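Local coordinates for chorismate mutase protein (Bartonella henselae, PDB 3RMI), which probably catalyses the rearrangement of chorismate to prephenate, as a chorismate mutase of the all-helical type II family, and binds D-malate here, at residues D55-R58 with E59-Q62; K68-D72 with T73-P77; P77-A80 with E81-L84. All blocks are in the same frame, centred on the assembly; numbering follows the deposited sequence.

Contact 1. Residues D55-R58 with E59-Q62; sequences DPLR and EQYQ. With MLT (D-malate), chain D.
R58 and Q62, one turn apart, are brought together by different torsions. In R58, CG stands anti to the backbone N (chi1 170°), and the chain then bends at chi2. In Q62, CG lies beside its own N (chi1 -65°), and the chain runs straight on. The guanidinium and the amide come out stacked, their planes only 4° apart. Q62 CG sits over the centre of one guanidinium face, 3.5 Å from R58 CZ. At the guanidinium edge R58 NE donates to the malate hydroxyl O3 at 2.8 Å. Q62 NE2 donates to the malate carboxylate atom O4 at 2.9 Å. R58 NH1 lies at the edge of the Y61 ring, 3.8 Å from Y61 CD2, and the two planes are tilted. D55 is the N-cap of helix 56-72, and its OD1 accepts a weak bond from R58 N at 3.5 Å. R58 NH2 also makes a salt bridge to D22 of the second subunit. R18 of the second subunit, with R35 and K46 of the same chain as R58, also bonds the malate. The site is therefore shared between subunits. Its cationic lining suits a dicarboxylate, consistent with malate occupying the place of chorismate, itself a dicarboxylate.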
loop_
_atom_site.group_PDB
_atom_site.type_symbol
_atom_site.label_atom_id
_atom_site.label_comp_id
_atom_site.label_asym_id
_atom_site.label_seq_id
_atom_site.Cartn_x
_atom_site.Cartn_y
_atom_site.Cartn_z
ATOM N N ASP A 55 -17.018 9.877 4.151
ATOM C CA ASP A 55 -17.524 10.832 3.179
ATOM C C ASP A 55 -17.781 10.050 1.871
ATOM O O ASP A 55 -16.886 9.921 1.040
ATOM C CB ASP A 55 -16.436 11.888 3.010
ATOM C CG ASP A 55 -16.866 13.072 2.190
ATOM O OD1 ASP A 55 -17.679 12.910 1.253
ATOM O OD2 ASP A 55 -16.336 14.174 2.489
ATOM N N PRO A 56 -18.997 9.498 1.702
ATOM C CA PRO A 56 -19.217 8.505 0.635
ATOM C C PRO A 56 -18.941 8.999 -0.788
ATOM O O PRO A 56 -18.364 8.246 -1.579
ATOM C CB PRO A 56 -20.692 8.090 0.792
ATOM C CG PRO A 56 -21.281 8.929 1.870
ATOM C CD PRO A 56 -20.245 9.907 2.367
ATOM N N LEU A 57 -19.340 10.231 -1.113
ATOM C CA LEU A 57 -19.052 10.809 -2.435
ATOM C C LEU A 57 -17.553 10.923 -2.681
ATOM O O LEU A 57 -17.099 10.692 -3.787
ATOM C CB LEU A 57 -19.722 12.182 -2.626
ATOM C CG LEU A 57 -21.218 12.179 -2.923
ATOM C CD1 LEU A 57 -21.746 13.622 -3.197
ATOM C CD2 LEU A 57 -21.621 11.223 -4.073
ATOM N N ARG A 58 -16.787 11.283 -1.660
ATOM C CA ARG A 58 -15.311 11.322 -1.780
ATOM C C ARG A 58 -14.724 9.913 -2.055
ATOM O O ARG A 58 -13.931 9.726 -2.987
ATOM C CB ARG A 58 -14.708 11.960 -0.514
ATOM C CG ARG A 58 -13.197 11.863 -0.356
ATOM C CD ARG A 58 -12.431 12.601 -1.446
ATOM N NE ARG A 58 -10.995 12.468 -1.210
ATOM C CZ ARG A 58 -10.036 12.592 -2.125
ATOM N NH1 ARG A 58 -10.320 12.900 -3.389
ATOM N NH2 ARG A 58 -8.767 12.439 -1.761
ATOM N N GLU A 59 -15.156 8.935 -1.258
ATOM C CA GLU A 59 -14.689 7.540 -1.334
ATOM C C GLU A 59 -14.939 7.008 -2.728
ATOM O O GLU A 59 -14.072 6.393 -3.333
ATOM C CB GLU A 59 -15.449 6.654 -0.321
ATOM C CG GLU A 59 -14.634 5.899 0.747
ATOM C CD GLU A 59 -14.769 6.464 2.226
ATOM O OE1 GLU A 59 -14.372 7.648 2.532
ATOM O OE2 GLU A 59 -15.252 5.665 3.093
ATOM N N GLN A 60 -16.141 7.263 -3.230
ATOM C CA GLN A 60 -16.572 6.766 -4.535
ATOM C C GLN A 60 -15.717 7.312 -5.653
ATOM O O GLN A 60 -15.393 6.591 -6.595
ATOM C CB GLN A 60 -17.982 7.213 -4.855
ATOM C CG GLN A 60 -19.069 6.267 -4.512
ATOM C CD GLN A 60 -20.447 6.931 -4.694
ATOM O OE1 GLN A 60 -21.257 6.927 -3.762
ATOM N NE2 GLN A 60 -20.699 7.532 -5.884
ATOM N N TYR A 61 -15.418 8.607 -5.579
ATOM C CA TYR A 61 -14.554 9.257 -6.567
ATOM C C TYR A 61 -13.135 8.654 -6.544
ATOM O O TYR A 61 -12.561 8.345 -7.578
ATOM C CB TYR A 61 -14.508 10.784 -6.297
ATOM C CG TYR A 61 -13.428 11.524 -7.066
ATOM C CD1 TYR A 61 -13.605 11.879 -8.416
ATOM C CD2 TYR A 61 -12.217 11.852 -6.454
ATOM C CE1 TYR A 61 -12.588 12.556 -9.129
ATOM C CE2 TYR A 61 -11.205 12.507 -7.161
ATOM C CZ TYR A 61 -11.392 12.856 -8.486
ATOM O OH TYR A 61 -10.390 13.521 -9.150
ATOM N N GLN A 62 -12.584 8.497 -5.353
ATOM C CA GLN A 62 -11.207 8.022 -5.221
ATOM C C GLN A 62 -11.107 6.622 -5.840
ATOM O O GLN A 62 -10.160 6.317 -6.526
ATOM C CB GLN A 62 -10.770 7.971 -3.755
ATOM C CG GLN A 62 -10.679 9.279 -2.977
ATOM C CD GLN A 62 -10.201 9.045 -1.555
ATOM O OE1 GLN A 62 -9.001 8.931 -1.319
ATOM N NE2 GLN A 62 -11.122 8.956 -0.606
HETATM C C1 MLT D . -10.566 11.578 3.444
HETATM O O1 MLT D . -11.545 12.304 3.797
HETATM O O2 MLT D . -10.467 10.541 4.084
HETATM C C2 MLT D . -9.573 11.941 2.362
HETATM O O3 MLT D . -10.323 12.751 1.512
HETATM C C3 MLT D . -8.893 10.935 1.428
HETATM C C4 MLT D . -8.869 9.436 1.790
HETATM O O4 MLT D . -9.951 8.769 1.994
HETATM O O5 MLT D . -7.774 8.807 1.830
#

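Contact 2. Residues K68-D72 with T73-P77; sequences KLAID and THFDP. With EDO (1,2-ethanediol), chain B.
T73 turns its hydroxyl back onto L69, one turn earlier. With chi1 at -60° its OG1 lies beside its own N, and both atoms donate to L69 O. T73 OG1, at 3.1 Å, and T73 N, at 3.0 Å, reach L69 O from opposite faces of its carbonyl plane. F75 has CG anti to its N (chi1 -168°), which carries the ring away from the helix end. Its CD2 still touches A70 CB at 4.1 Å, while a 1,2-ethanediol carbon, C2, lies over one ring face toward the rim. The same molecule, probably from the crystallisation liquor, accepts from D76 N through O1 at 2.8 Å. I71 points CG1 to the ring of P77, reaching CG at 3.9 Å, and the two side chains meet at a slant. L69, T73 and F75 also pack on I26, H30 and A33 of the second subunit. H74, with a positive phi of 57°, is the C-prime residue and leads out of the helix. F75 N bonds to A70 O at 2.8 Å, and H74 N to I71 O at 3.0 Å. This pair of bonds is the Schellman motif that closes helix 56-72, with D76 following as the N-cap of helix 77-106.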
loop_
_atom_site.group_PDB
_atom_site.type_symbol
_atom_site.label_atom_id
_atom_site.label_comp_id
_atom_site.label_asym_id
_atom_site.label_seq_id
_atom_site.Cartn_x
_atom_site.Cartn_y
_atom_site.Cartn_z
ATOM N N LYS A 68 -9.580 3.590 -12.899
ATOM C CA LYS A 68 -9.339 3.995 -14.298
ATOM C C LYS A 68 -7.845 4.102 -14.517
ATOM O O LYS A 68 -7.323 3.585 -15.495
ATOM C CB LYS A 68 -10.049 5.313 -14.698
ATOM N N LEU A 69 -7.154 4.739 -13.582
ATOM C CA LEU A 69 -5.696 4.946 -13.701
ATOM C C LEU A 69 -4.923 3.628 -13.629
ATOM O O LEU A 69 -3.936 3.458 -14.337
ATOM C CB LEU A 69 -5.178 5.960 -12.656
ATOM C CG LEU A 69 -5.794 7.394 -12.713
ATOM C CD1 LEU A 69 -5.245 8.345 -11.585
ATOM C CD2 LEU A 69 -5.702 8.091 -14.123
ATOM N N ALA A 70 -5.401 2.693 -12.814
ATOM C CA ALA A 70 -4.846 1.346 -12.757
ATOM C C ALA A 70 -4.961 0.618 -14.106
ATOM O O ALA A 70 -3.989 0.017 -14.571
ATOM C CB ALA A 70 -5.524 0.539 -11.659
ATOM N N ILE A 71 -6.137 0.658 -14.732
ATOM C CA ILE A 71 -6.306 0.024 -16.041
ATOM C C ILE A 71 -5.352 0.658 -17.060
ATOM O O ILE A 71 -4.709 -0.035 -17.845
ATOM C CB ILE A 71 -7.763 0.097 -16.569
ATOM C CG1 ILE A 71 -8.690 -0.778 -15.710
ATOM C CG2 ILE A 71 -7.829 -0.388 -18.024
ATOM C CD1 ILE A 71 -10.180 -0.575 -15.947
ATOM N N ASP A 72 -5.251 1.979 -17.018
ATOM C CA ASP A 72 -4.358 2.712 -17.914
ATOM C C ASP A 72 -2.861 2.349 -17.679
ATOM O O ASP A 72 -2.049 2.433 -18.594
ATOM C CB ASP A 72 -4.624 4.238 -17.801
ATOM C CG ASP A 72 -6.072 4.650 -18.254
ATOM O OD1 ASP A 72 -6.929 3.773 -18.557
ATOM O OD2 ASP A 72 -6.360 5.874 -18.312
ATOM N N THR A 73 -2.511 1.921 -16.467
ATOM C CA THR A 73 -1.139 1.430 -16.144
ATOM C C THR A 73 -0.948 -0.094 -16.319
ATOM O O THR A 73 0.085 -0.632 -15.906
ATOM C CB THR A 73 -0.763 1.780 -14.659
ATOM O OG1 THR A 73 -0.803 3.196 -14.486
ATOM C CG2 THR A 73 0.655 1.265 -14.261
ATOM N N HIS A 74 -1.937 -0.783 -16.890
ATOM C CA HIS A 74 -1.922 -2.248 -16.981
ATOM C C HIS A 74 -1.779 -2.910 -15.589
ATOM O O HIS A 74 -1.089 -3.906 -15.408
ATOM C CB HIS A 74 -0.843 -2.710 -17.992
ATOM C CG HIS A 74 -0.951 -2.043 -19.344
ATOM N ND1 HIS A 74 -1.742 -2.538 -20.365
ATOM C CD2 HIS A 74 -0.378 -0.911 -19.835
ATOM C CE1 HIS A 74 -1.651 -1.743 -21.422
ATOM N NE2 HIS A 74 -0.831 -0.747 -21.126
ATOM N N PHE A 75 -2.488 -2.339 -14.624
ATOM C CA PHE A 75 -2.523 -2.794 -13.237
ATOM C C PHE A 75 -3.959 -3.212 -12.874
ATOM O O PHE A 75 -4.925 -2.534 -13.279
ATOM C CB PHE A 75 -2.089 -1.629 -12.355
ATOM C CG PHE A 75 -1.809 -2.001 -10.937
ATOM C CD1 PHE A 75 -0.529 -2.295 -10.533
ATOM C CD2 PHE A 75 -2.825 -2.045 -10.000
ATOM C CE1 PHE A 75 -0.266 -2.629 -9.208
ATOM C CE2 PHE A 75 -2.564 -2.366 -8.686
ATOM C CZ PHE A 75 -1.282 -2.655 -8.287
ATOM N N ASP A 76 -4.090 -4.304 -12.113
ATOM C CA ASP A 76 -5.390 -4.907 -11.821
ATOM C C ASP A 76 -6.298 -3.943 -11.070
ATOM O O ASP A 76 -5.987 -3.546 -9.957
ATOM C CB ASP A 76 -5.226 -6.184 -10.992
ATOM C CG ASP A 76 -6.552 -6.924 -10.774
ATOM O OD1 ASP A 76 -7.452 -6.814 -11.625
ATOM O OD2 ASP A 76 -6.714 -7.635 -9.757
ATOM N N PRO A 77 -7.443 -3.579 -11.666
ATOM C CA PRO A 77 -8.249 -2.537 -11.016
ATOM C C PRO A 77 -8.904 -2.986 -9.730
ATOM O O PRO A 77 -9.100 -2.174 -8.845
ATOM C CB PRO A 77 -9.300 -2.189 -12.064
ATOM C CG PRO A 77 -9.386 -3.425 -12.938
ATOM C CD PRO A 77 -7.988 -3.972 -12.973
HETATM C C1 EDO B . -0.833 -6.556 -10.999
HETATM O O1 EDO B . -1.880 -5.934 -11.754
HETATM C C2 EDO B . -1.222 -6.513 -9.527
HETATM O O2 EDO B . -1.304 -7.848 -9.028
#

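Contact 3. Residues P77-A80 with E81-L84; sequences PDFA and EKFL
E81 and A80 bury the most surface here, with F79 next. E81 rests its CB against D78 O at 3.5 Å. E81 N donates to P77 O at 3.1 Å. In E81, CG is anti to the backbone N (chi1 -174°) and the chain runs on extended. That carries the carboxylate to R67, with which OE1 forms a salt bridge. D78 OD1 forms a salt bridge with the same R67, so one guanidinium joins two acids of this turn to helix 56-72. The two carboxylates, with D78 OD1 and E81 OE1 4.9 Å apart, would otherwise probably disfavour each other. The segment is regular alpha helix, in which the N-H groups of 81-84 bond the carbonyls four residues back. A80 O accepts from L84 N at 2.9 Å, and F79 O from F83 N at 2.8 Å. A80 packs on A70 of helix 56-72 and on I29 of the second subunit. F79 lies near K82, whose CB comes within 4.4 Å of F79 CD1. The F79 ring meets that of F36 of the second subunit with the planes at about 70°. F83 meets its own counterpart, F83 of the second subunit, and the edge of its ring lies near A80 O.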
loop_
_atom_site.group_PDB
_atom_site.type_symbol
_atom_site.label_atom_id
_atom_site.label_comp_id
_atom_site.label_asym_id
_atom_site.label_seq_id
_atom_site.Cartn_x
_atom_site.Cartn_y
_atom_site.Cartn_z
ATOM N N PRO A 77 -7.443 -3.579 -11.666
ATOM C CA PRO A 77 -8.249 -2.537 -11.016
ATOM C C PRO A 77 -8.904 -2.986 -9.730
ATOM O O PRO A 77 -9.100 -2.174 -8.845
ATOM C CB PRO A 77 -9.300 -2.189 -12.064
ATOM C CG PRO A 77 -9.386 -3.425 -12.938
ATOM C CD PRO A 77 -7.988 -3.972 -12.973
ATOM N N ASP A 78 -9.233 -4.270 -9.629
ATOM C CA ASP A 78 -9.768 -4.830 -8.383
ATOM C C ASP A 78 -8.767 -4.757 -7.232
ATOM O O ASP A 78 -9.146 -4.445 -6.085
ATOM C CB ASP A 78 -10.233 -6.266 -8.601
ATOM C CG ASP A 78 -11.432 -6.345 -9.554
ATOM O OD1 ASP A 78 -12.276 -5.426 -9.520
ATOM O OD2 ASP A 78 -11.526 -7.307 -10.346
ATOM N N PHE A 79 -7.499 -5.021 -7.524
ATOM C CA PHE A 79 -6.501 -4.935 -6.478
ATOM C C PHE A 79 -6.209 -3.490 -6.110
ATOM O O PHE A 79 -6.059 -3.184 -4.929
ATOM C CB PHE A 79 -5.215 -5.667 -6.836
ATOM C CG PHE A 79 -4.261 -5.758 -5.679
ATOM C CD1 PHE A 79 -4.560 -6.569 -4.585
ATOM C CD2 PHE A 79 -3.085 -5.001 -5.653
ATOM C CE1 PHE A 79 -3.686 -6.624 -3.472
ATOM C CE2 PHE A 79 -2.209 -5.067 -4.561
ATOM C CZ PHE A 79 -2.505 -5.875 -3.475
ATOM N N ALA A 80 -6.152 -2.601 -7.097
ATOM C CA ALA A 80 -6.079 -1.172 -6.802
ATOM C C ALA A 80 -7.170 -0.771 -5.794
ATOM O O ALA A 80 -6.901 -0.085 -4.817
ATOM C CB ALA A 80 -6.190 -0.336 -8.090
ATOM N N GLU A 81 -8.393 -1.225 -6.022
ATOM C CA GLU A 81 -9.526 -0.905 -5.139
ATOM C C GLU A 81 -9.356 -1.511 -3.760
ATOM O O GLU A 81 -9.586 -0.845 -2.776
ATOM C CB GLU A 81 -10.860 -1.401 -5.734
ATOM C CG GLU A 81 -12.083 -0.956 -4.923
ATOM C CD GLU A 81 -13.413 -1.298 -5.556
ATOM O OE1 GLU A 81 -13.473 -1.529 -6.795
ATOM O OE2 GLU A 81 -14.408 -1.340 -4.794
ATOM N N LYS A 82 -8.998 -2.787 -3.708
ATOM C CA LYS A 82 -8.721 -3.488 -2.457
ATOM C C LYS A 82 -7.662 -2.735 -1.653
ATOM O O LYS A 82 -7.779 -2.574 -0.433
ATOM C CB LYS A 82 -8.229 -4.912 -2.760
ATOM C CG LYS A 82 -8.552 -5.949 -1.686
ATOM C CD LYS A 82 -8.145 -7.405 -2.067
ATOM C CE LYS A 82 -8.142 -8.323 -0.791
ATOM N NZ LYS A 82 -7.675 -9.751 -0.983
ATOM N N PHE A 83 -6.627 -2.271 -2.349
ATOM C CA PHE A 83 -5.531 -1.526 -1.719
ATOM C C PHE A 83 -5.991 -0.175 -1.181
ATOM O O PHE A 83 -5.711 0.184 -0.031
ATOM C CB PHE A 83 -4.384 -1.347 -2.704
ATOM C CG PHE A 83 -3.353 -0.341 -2.261
ATOM C CD1 PHE A 83 -2.556 -0.581 -1.193
ATOM C CD2 PHE A 83 -3.213 0.865 -2.919
ATOM C CE1 PHE A 83 -1.625 0.367 -0.782
ATOM C CE2 PHE A 83 -2.286 1.790 -2.511
ATOM C CZ PHE A 83 -1.496 1.528 -1.441
ATOM N N LEU A 84 -6.709 0.581 -1.997
ATOM C CA LEU A 84 -7.215 1.862 -1.541
ATOM C C LEU A 84 -8.172 1.699 -0.352
ATOM O O LEU A 84 -8.113 2.465 0.614
ATOM C CB LEU A 84 -7.896 2.584 -2.689
ATOM C CG LEU A 84 -8.516 3.954 -2.426
ATOM C CD1 LEU A 84 -7.487 4.996 -1.989
ATOM C CD2 LEU A 84 -9.247 4.397 -3.697
#

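In the fold
Contacts 1 and 2 both use helix 56-72, and contact 3 opens helix 77-106. Contacts 1 and 2 do not touch, and their centres lie about 19 Å apart. Contacts 2 and 3 share P77 and touch, with F75 CE2 3.9 Å from A80 N. Contact 3 also meets contact 1, where L84 CD2 lies 3.5 Å from Q62 O. Each is partly buried and reaches the second subunit, but contact 3 has the most buried residues. Contact 1 is polar and faces the malate site. Contact 2 relies mostly on backbone bonds at a helix end, with one from the T73 hydroxyl. Contact 3 combines apolar packing at the subunit interface with salt bridges to the neighbouring helix.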